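Local atomic coordinates of mRNA export factor MEX67 (Candida albicans, PDB entry 1Q40), a protein that probably acts in the export of messenger RNA from the nucleus, here represented by its NTF2-like M domain bound to a second protein. Residues 118-122 and 212-216; 138-144 and 178-184. All blocks are in the same frame, centred on the assembly; numbering follows the deposited sequence.

Contact 1: 118-122 and 212-216; sequences PELFS and DFPWK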
ATOM      1  N   PRO B 118     -15.328  10.846   9.994  1.00 59.27           N
ATOM      2  CA  PRO B 118     -14.987   9.490   9.530  1.00 57.85           C
ATOM      3  C   PRO B 118     -14.879   9.372   8.011  1.00 56.26           C
ATOM      4  O   PRO B 118     -14.310   8.402   7.513  1.00 55.17           O
ATOM      5  CB  PRO B 118     -16.155   8.633  10.032  1.00 59.55           C
ATOM      6  CG  PRO B 118     -17.274   9.592  10.264  1.00 61.54           C
ATOM      7  CD  PRO B 118     -16.642  10.887  10.662  1.00 61.19           C
ATOM      8  N   GLU B 119     -15.435  10.352   7.305  1.00 55.69           N
ATOM      9  CA  GLU B 119     -15.409  10.408   5.846  1.00 54.52           C
ATOM     10  C   GLU B 119     -14.038  10.754   5.238  1.00 51.35           C
ATOM     11  O   GLU B 119     -13.863  10.627   4.029  1.00 50.93           O
ATOM     12  CB  GLU B 119     -16.474  11.401   5.345  1.00 56.14           C
ATOM     13  CG  GLU B 119     -16.206  12.864   5.701  1.00 57.48           C
ATOM     14  CD  GLU B 119     -17.041  13.380   6.865  1.00 60.14           C
ATOM     15  OE1 GLU B 119     -17.364  12.610   7.806  1.00 60.16           O
ATOM     16  OE2 GLU B 119     -17.361  14.586   6.844  1.00 62.93           O
ATOM     17  N   LEU B 120     -13.077  11.194   6.052  1.00 48.94           N
ATOM     18  CA  LEU B 120     -11.696  11.374   5.569  1.00 46.58           C
ATOM     19  C   LEU B 120     -10.996  10.035   5.306  1.00 43.94           C
ATOM     20  O   LEU B 120      -9.916   9.999   4.705  1.00 42.89           O
ATOM     21  CB  LEU B 120     -10.850  12.155   6.577  1.00 46.40           C
ATOM     22  CG  LEU B 120     -11.304  13.539   7.032  1.00 48.47           C
ATOM     23  CD1 LEU B 120     -10.282  14.129   7.993  1.00 48.28           C
ATOM     24  CD2 LEU B 120     -11.530  14.470   5.849  1.00 49.83           C
ATOM     25  N   PHE B 121     -11.610   8.950   5.768  1.00 42.69           N
ATOM     26  CA  PHE B 121     -10.985   7.644   5.831  1.00 41.18           C
ATOM     27  C   PHE B 121     -11.677   6.632   4.924  1.00 40.91           C
ATOM     28  O   PHE B 121     -12.889   6.711   4.687  1.00 41.60           O
ATOM     29  CB  PHE B 121     -10.996   7.150   7.283  1.00 41.42           C
ATOM     30  CG  PHE B 121     -10.232   8.038   8.219  1.00 40.28           C
ATOM     31  CD1 PHE B 121     -10.868   9.088   8.879  1.00 41.43           C
ATOM     32  CD2 PHE B 121      -8.871   7.843   8.429  1.00 38.80           C
ATOM     33  CE1 PHE B 121     -10.155   9.925   9.735  1.00 40.96           C
ATOM     34  CE2 PHE B 121      -8.147   8.681   9.282  1.00 37.92           C
ATOM     35  CZ  PHE B 121      -8.783   9.721   9.930  1.00 38.91           C
ATOM     36  N   SER B 122     -10.888   5.709   4.381  1.00 39.13           N
ATOM     37  CA  SER B 122     -11.418   4.510   3.737  1.00 39.10           C
ATOM     38  C   SER B 122     -10.726   3.278   4.312  1.00 38.48           C
ATOM     39  O   SER B 122      -9.615   3.359   4.839  1.00 37.07           O
ATOM     40  CB  SER B 122     -11.274   4.568   2.211  1.00 38.53           C
ATOM     41  OG  SER B 122      -9.919   4.562   1.790  1.00 37.86           O
ATOM     42  N   ASP B 212      -7.479  16.242  -1.471  1.00 40.90           N
ATOM     43  CA  ASP B 212      -8.336  15.577  -2.439  1.00 42.01           C
ATOM     44  C   ASP B 212      -7.992  14.083  -2.572  1.00 41.32           C
ATOM     45  O   ASP B 212      -6.833  13.698  -2.745  1.00 39.72           O
ATOM     46  CB  ASP B 212      -8.217  16.264  -3.797  1.00 42.94           C
ATOM     47  CG  ASP B 212      -9.301  15.827  -4.763  1.00 45.68           C
ATOM     48  OD1 ASP B 212      -8.940  15.348  -5.861  1.00 49.04           O
ATOM     49  OD2 ASP B 212     -10.532  15.897  -4.497  1.00 49.14           O
ATOM     50  N   PHE B 213      -9.024  13.253  -2.486  1.00 41.94           N
ATOM     51  CA  PHE B 213      -8.878  11.799  -2.541  1.00 41.46           C
ATOM     52  C   PHE B 213     -10.183  11.201  -3.092  1.00 42.76           C
ATOM     53  O   PHE B 213     -11.234  11.841  -3.009  1.00 43.49           O
ATOM     54  CB  PHE B 213      -8.562  11.254  -1.138  1.00 41.09           C
ATOM     55  CG  PHE B 213      -9.347  11.923  -0.047  1.00 41.19           C
ATOM     56  CD1 PHE B 213     -10.562  11.397   0.372  1.00 41.63           C
ATOM     57  CD2 PHE B 213      -8.888  13.106   0.537  1.00 41.16           C
ATOM     58  CE1 PHE B 213     -11.307  12.031   1.373  1.00 43.37           C
ATOM     59  CE2 PHE B 213      -9.633  13.753   1.534  1.00 42.56           C
ATOM     60  CZ  PHE B 213     -10.841  13.211   1.956  1.00 43.38           C
ATOM     61  N   PRO B 214     -10.126  10.000  -3.662  1.00 43.09           N
ATOM     62  CA  PRO B 214     -11.271   9.450  -4.412  1.00 44.18           C
ATOM     63  C   PRO B 214     -12.527   9.112  -3.599  1.00 45.64           C
ATOM     64  O   PRO B 214     -13.600   9.021  -4.192  1.00 46.83           O
ATOM     65  CB  PRO B 214     -10.687   8.182  -5.052  1.00 43.60           C
ATOM     66  CG  PRO B 214      -9.224   8.343  -4.964  1.00 42.08           C
ATOM     67  CD  PRO B 214      -8.974   9.078  -3.694  1.00 42.17           C
ATOM     68  N   TRP B 215     -12.415   8.942  -2.284  1.00 46.12           N
ATOM     69  CA  TRP B 215     -13.594   8.668  -1.446  1.00 47.66           C
ATOM     70  C   TRP B 215     -14.126   9.930  -0.756  1.00 49.57           C
ATOM     71  O   TRP B 215     -14.916   9.835   0.182  1.00 50.86           O
ATOM     72  CB  TRP B 215     -13.282   7.576  -0.413  1.00 46.89           C
ATOM     73  CG  TRP B 215     -12.124   7.905   0.477  1.00 43.95           C
ATOM     74  CD1 TRP B 215     -12.166   8.572   1.662  1.00 41.95           C
ATOM     75  CD2 TRP B 215     -10.745   7.589   0.243  1.00 40.13           C
ATOM     76  NE1 TRP B 215     -10.901   8.685   2.187  1.00 41.20           N
ATOM     77  CE2 TRP B 215     -10.006   8.096   1.334  1.00 39.12           C
ATOM     78  CE3 TRP B 215     -10.057   6.930  -0.779  1.00 37.11           C
ATOM     79  CZ2 TRP B 215      -8.619   7.962   1.432  1.00 36.22           C
ATOM     80  CZ3 TRP B 215      -8.671   6.792  -0.678  1.00 35.11           C
ATOM     81  CH2 TRP B 215      -7.974   7.310   0.419  1.00 35.38           C
ATOM     82  N   LYS B 216     -13.714  11.104  -1.232  1.00 50.66           N
ATOM     83  CA  LYS B 216     -14.079  12.377  -0.602  1.00 53.06           C
ATOM     84  C   LYS B 216     -15.569  12.706  -0.787  1.00 55.55           C
ATOM     85  O   LYS B 216     -16.185  12.267  -1.752  1.00 55.86           O
ATOM     86  CB  LYS B 216     -13.220  13.517  -1.169  1.00 52.77           C
ATOM     87  CG  LYS B 216     -13.416  14.872  -0.491  1.00 55.14           C
ATOM     88  CD  LYS B 216     -12.369  15.880  -0.944  1.00 56.58           C
ATOM     89  CE  LYS B 216     -12.601  17.248  -0.321  1.00 58.88           C
ATOM     90  NZ  LYS B 216     -11.398  18.122  -0.451  1.00 59.24           N
TER

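Contact 2: 138-144 and 178-184; sequences LHGSFDE and LSKKSFD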
ATOM      1  N   LEU B 138      -6.336   0.697   6.500  1.00 32.27           N
ATOM      2  CA  LEU B 138      -6.937   2.004   6.677  1.00 31.19           C
ATOM      3  C   LEU B 138      -6.155   3.030   5.871  1.00 29.76           C
ATOM      4  O   LEU B 138      -4.926   2.989   5.833  1.00 28.14           O
ATOM      5  CB  LEU B 138      -6.916   2.379   8.161  1.00 31.87           C
ATOM      6  CG  LEU B 138      -7.486   3.755   8.542  1.00 31.72           C
ATOM      7  CD1 LEU B 138      -8.975   3.779   8.324  1.00 32.20           C
ATOM      8  CD2 LEU B 138      -7.122   4.142   9.980  1.00 31.57           C
ATOM      9  N   HIS B 139      -6.880   3.941   5.220  1.00 29.22           N
ATOM     10  CA  HIS B 139      -6.305   5.029   4.426  1.00 28.44           C
ATOM     11  C   HIS B 139      -6.885   6.345   4.912  1.00 28.86           C
ATOM     12  O   HIS B 139      -8.079   6.432   5.180  1.00 29.87           O
ATOM     13  CB  HIS B 139      -6.632   4.882   2.939  1.00 28.40           C
ATOM     14  CG  HIS B 139      -6.401   3.504   2.390  1.00 27.35           C
ATOM     15  ND1 HIS B 139      -5.183   3.097   1.892  1.00 26.62           N
ATOM     16  CD2 HIS B 139      -7.245   2.460   2.221  1.00 27.93           C
ATOM     17  CE1 HIS B 139      -5.279   1.846   1.477  1.00 26.18           C
ATOM     18  NE2 HIS B 139      -6.521   1.435   1.668  1.00 27.48           N
ATOM     19  N   GLY B 140      -6.058   7.381   5.010  1.00 28.29           N
ATOM     20  CA  GLY B 140      -6.552   8.678   5.430  1.00 28.82           C
ATOM     21  C   GLY B 140      -5.479   9.720   5.646  1.00 28.48           C
ATOM     22  O   GLY B 140      -4.445   9.712   4.972  1.00 27.29           O
ATOM     23  N   SER B 141      -5.737  10.616   6.594  1.00 29.09           N
ATOM     24  CA  SER B 141      -4.785  11.659   6.982  1.00 29.42           C
ATOM     25  C   SER B 141      -4.816  11.940   8.487  1.00 29.33           C
ATOM     26  O   SER B 141      -5.722  11.504   9.193  1.00 30.03           O
ATOM     27  CB  SER B 141      -5.070  12.948   6.198  1.00 29.46           C
ATOM     28  OG  SER B 141      -6.396  13.414   6.454  1.00 33.41           O
ATOM     29  N   PHE B 142      -3.794  12.636   8.975  1.00 29.07           N
ATOM     30  CA  PHE B 142      -3.746  13.077  10.369  1.00 29.30           C
ATOM     31  C   PHE B 142      -3.071  14.438  10.509  1.00 29.86           C
ATOM     32  O   PHE B 142      -2.389  14.908   9.593  1.00 28.84           O
ATOM     33  CB  PHE B 142      -3.072  12.033  11.285  1.00 28.90           C
ATOM     34  CG  PHE B 142      -1.651  11.661  10.889  1.00 26.91           C
ATOM     35  CD1 PHE B 142      -0.579  12.514  11.150  1.00 27.11           C
ATOM     36  CD2 PHE B 142      -1.388  10.453  10.281  1.00 26.36           C
ATOM     37  CE1 PHE B 142       0.733  12.165  10.781  1.00 25.00           C
ATOM     38  CE2 PHE B 142      -0.078  10.099   9.911  1.00 24.06           C
ATOM     39  CZ  PHE B 142       0.970  10.952  10.170  1.00 23.87           C
ATOM     40  N   ASP B 143      -3.307  15.080  11.652  1.00 31.02           N
ATOM     41  CA  ASP B 143      -2.570  16.262  12.067  1.00 31.95           C
ATOM     42  C   ASP B 143      -1.463  15.822  13.007  1.00 31.20           C
ATOM     43  O   ASP B 143      -1.635  14.885  13.778  1.00 31.44           O
ATOM     44  CB  ASP B 143      -3.482  17.228  12.814  1.00 33.80           C
ATOM     45  CG  ASP B 143      -4.524  17.833  11.925  1.00 37.79           C
ATOM     46  OD1 ASP B 143      -4.206  18.846  11.267  1.00 42.47           O
ATOM     47  OD2 ASP B 143      -5.681  17.366  11.807  1.00 43.78           O
ATOM     48  N   GLU B 144      -0.322  16.488  12.932  1.00 30.78           N
ATOM     49  CA  GLU B 144       0.728  16.295  13.914  1.00 30.74           C
ATOM     50  C   GLU B 144       0.564  17.390  14.946  1.00 31.76           C
ATOM     51  O   GLU B 144       0.559  18.562  14.596  1.00 32.46           O
ATOM     52  CB  GLU B 144       2.099  16.361  13.258  1.00 29.83           C
ATOM     53  CG  GLU B 144       2.354  15.202  12.313  1.00 29.13           C
ATOM     54  CD  GLU B 144       3.651  15.347  11.532  1.00 28.93           C
ATOM     55  OE1 GLU B 144       4.285  16.417  11.624  1.00 29.38           O
ATOM     56  OE2 GLU B 144       4.028  14.396  10.809  1.00 27.02           O
ATOM     57  N   LEU B 178       6.006  20.599  12.125  1.00 33.37           N
ATOM     58  CA  LEU B 178       4.910  19.651  12.199  1.00 32.92           C
ATOM     59  C   LEU B 178       3.939  20.023  11.086  1.00 32.89           C
ATOM     60  O   LEU B 178       3.748  21.196  10.802  1.00 33.75           O
ATOM     61  CB  LEU B 178       4.227  19.710  13.570  1.00 33.37           C
ATOM     62  CG  LEU B 178       5.106  19.456  14.801  1.00 33.29           C
ATOM     63  CD1 LEU B 178       4.360  19.842  16.062  1.00 35.62           C
ATOM     64  CD2 LEU B 178       5.577  18.022  14.893  1.00 32.73           C
ATOM     65  N   SER B 179       3.353  19.016  10.450  1.00 31.84           N
ATOM     66  CA  SER B 179       2.383  19.210   9.376  1.00 32.02           C
ATOM     67  C   SER B 179       1.489  17.981   9.226  1.00 31.26           C
ATOM     68  O   SER B 179       1.800  16.896   9.725  1.00 30.69           O
ATOM     69  CB  SER B 179       3.093  19.479   8.035  1.00 31.72           C
ATOM     70  OG  SER B 179       3.608  18.268   7.460  1.00 32.53           O
ATOM     71  N   LYS B 180       0.387  18.162   8.510  1.00 30.97           N
ATOM     72  CA  LYS B 180      -0.494  17.071   8.157  1.00 30.82           C
ATOM     73  C   LYS B 180       0.260  16.093   7.272  1.00 29.07           C
ATOM     74  O   LYS B 180       1.141  16.489   6.525  1.00 28.01           O
ATOM     75  CB  LYS B 180      -1.728  17.574   7.396  1.00 31.69           C
ATOM     76  CG  LYS B 180      -2.626  18.475   8.212  1.00 35.70           C
ATOM     77  CD  LYS B 180      -3.799  18.968   7.381  1.00 39.50           C
ATOM     78  CE  LYS B 180      -5.054  18.141   7.624  1.00 42.28           C
ATOM     79  NZ  LYS B 180      -6.160  18.959   8.184  1.00 44.63           N
ATOM     80  N   LYS B 181      -0.079  14.813   7.390  1.00 27.99           N
ATOM     81  CA  LYS B 181       0.395  13.787   6.463  1.00 26.78           C
ATOM     82  C   LYS B 181      -0.785  12.907   6.034  1.00 26.42           C
ATOM     83  O   LYS B 181      -1.768  12.796   6.743  1.00 25.93           O
ATOM     84  CB  LYS B 181       1.458  12.907   7.122  1.00 26.28           C
ATOM     85  CG  LYS B 181       2.638  13.655   7.754  1.00 26.67           C
ATOM     86  CD  LYS B 181       3.610  14.178   6.716  1.00 25.90           C
ATOM     87  CE  LYS B 181       4.926  14.611   7.360  1.00 25.50           C
ATOM     88  NZ  LYS B 181       4.721  15.639   8.421  1.00 27.84           N
ATOM     89  N   SER B 182      -0.687  12.297   4.861  1.00 25.63           N
ATOM     90  CA  SER B 182      -1.609  11.222   4.506  1.00 25.67           C
ATOM     91  C   SER B 182      -0.896   9.909   4.776  1.00 24.98           C
ATOM     92  O   SER B 182       0.325   9.881   4.962  1.00 24.78           O
ATOM     93  CB  SER B 182      -2.075  11.331   3.058  1.00 25.92           C
ATOM     94  OG  SER B 182      -3.019  12.379   2.934  1.00 26.34           O
ATOM     95  N   PHE B 183      -1.664   8.832   4.852  1.00 25.27           N
ATOM     96  CA  PHE B 183      -1.114   7.537   5.224  1.00 24.74           C
ATOM     97  C   PHE B 183      -2.024   6.372   4.862  1.00 25.43           C
ATOM     98  O   PHE B 183      -3.229   6.531   4.610  1.00 24.69           O
ATOM     99  CB  PHE B 183      -0.873   7.492   6.740  1.00 25.02           C
ATOM    100  CG  PHE B 183      -2.127   7.258   7.534  1.00 24.91           C
ATOM    101  CD1 PHE B 183      -2.501   5.964   7.899  1.00 25.41           C
ATOM    102  CD2 PHE B 183      -2.950   8.317   7.877  1.00 25.97           C
ATOM    103  CE1 PHE B 183      -3.681   5.731   8.601  1.00 26.90           C
ATOM    104  CE2 PHE B 183      -4.140   8.102   8.596  1.00 26.89           C
ATOM    105  CZ  PHE B 183      -4.501   6.811   8.965  1.00 27.33           C
ATOM    106  N   ASP B 184      -1.405   5.192   4.869  1.00 25.73           N
ATOM    107  CA  ASP B 184      -2.083   3.908   4.788  1.00 26.34           C
ATOM    108  C   ASP B 184      -1.469   2.988   5.838  1.00 26.05           C
ATOM    109  O   ASP B 184      -0.263   2.988   6.030  1.00 25.48           O
ATOM    110  CB  ASP B 184      -1.906   3.310   3.401  1.00 26.57           C
ATOM    111  CG  ASP B 184      -2.046   4.352   2.293  1.00 28.26           C
ATOM    112  OD1 ASP B 184      -3.194   4.547   1.799  1.00 28.47           O
ATOM    113  OD2 ASP B 184      -1.059   5.013   1.865  1.00 28.97           O
TER

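Contact 1: 118-122 and 212-216
The indole of Trp-215 lies between Ser-122 and Phe-213 and buries more surface than any other residue here. Its NE1 donates a nearly straight hydrogen bond, 3.0 Å long with an N-H...O angle of 171°, to the backbone O of Leu-120. That oxygen sits in the indole plane, whereas the donor stands well above the carbonyl plane. The bond is therefore aimed well by the tryptophan and taken steeply by the peptide. Glu-119 O lies at the same ring edge, 3.6 Å from Trp-215 CD1.

One indole face is covered by Ser-122. Its CB is 3.8 Å from the centroid of the five-membered ring and only 14° off the normal, a CH-pi contact, while Ser-122 OG lies over the ring system, 3.5 Å from Trp-215 CE3. With chi1 at 65°, OG stands between the backbone N and the carbonyl carbon, which carries it across the indole.

The opposite indole face receives the CD1 side of Phe-213, and the far end of that phenyl ring reaches the 3-10 turn, where its CZ is 4.1 Å from Leu-120 CD2. A type I turn from Phe-213 to Lys-216, closed by Lys-216 N to Phe-213 O, sets both rings on the side of 118-122.

The backbone of the partner protein chain packs on Phe-213 and Trp-215. Ser-122 OG is buried without a polar partner in the model, facing the indole instead. The chemistry implies that one directional bond sets the indole edge, while Ser-122 CB and OG cover one face and Phe-213 the other.

Contact 2: 138-144 and 178-184
Two neighbouring antiparallel strands of the curved NTF2-like sheet, 134-146 and 181-190, form this contact, their local axes 4.6 Å apart. Gly-140 with Phe-183 and Phe-142 with Lys-181 are the hydrogen-bonded pairs. Each pair is joined by two N-H...O bonds, of which Gly-140 N to Phe-183 O is 3.0 Å and Lys-181 N to Phe-142 O is 3.2 Å.

On the face carrying Phe-142 and Phe-183, the rings meet obliquely, CD2 to CD2 at 3.6 Å with planes 38° apart. Gly-140 leaves its backbone N over one face of the Phe-183 ring, and Leu-138 CD2 meets that ring's edge, 3.9 Å from CZ. His-112 adds a third ring beside the two phenylalanines.

The other face holds His-139 and Asp-184: His-139 ND1 points almost straight at Asp-184 OD1 (177° at the hydrogen), ring and carboxylate planes 70° apart, though the modelled 2.5 Å is doubtfully short. Glu-124 takes NE2, and Arg-207 pairs with Asp-184 OD2.

Near the 178-180 end, the extended chain of Glu-144 carries its carboxylate out to two partners, both above its plane: OE1 accepts Ser-179 N at 3.0 Å, and OE2 forms a salt bridge with Lys-181 NZ at 2.8 Å while also bonding Tyr-73. Such a grip would tend to keep Glu-144 ionised. Backbone bonds thus set the strand register, while partners at both ring nitrogens would fix the rotation of His-139.

Contact 2 is the more buried, its centre about 9 Å from the chain centre, against about 18 Å for the partly buried contact 1. The former pairs two sheet strands mainly through their backbones, with charged side chains at both ends; the latter joins two loops through one indole N-H and aromatic surface. They adjoin directly: Ser-122 O lies 2.8 Å from His-139 N, a probable hydrogen bond where strand 122-127 meets strand 134-146, and Phe-121 CZ packs 3.6 Å from Ser-141 O. Trp-215 also touches His-139. Along the chain, contact 2 is nested within the loop that contact 1 closes, and both reach the partner protein chain.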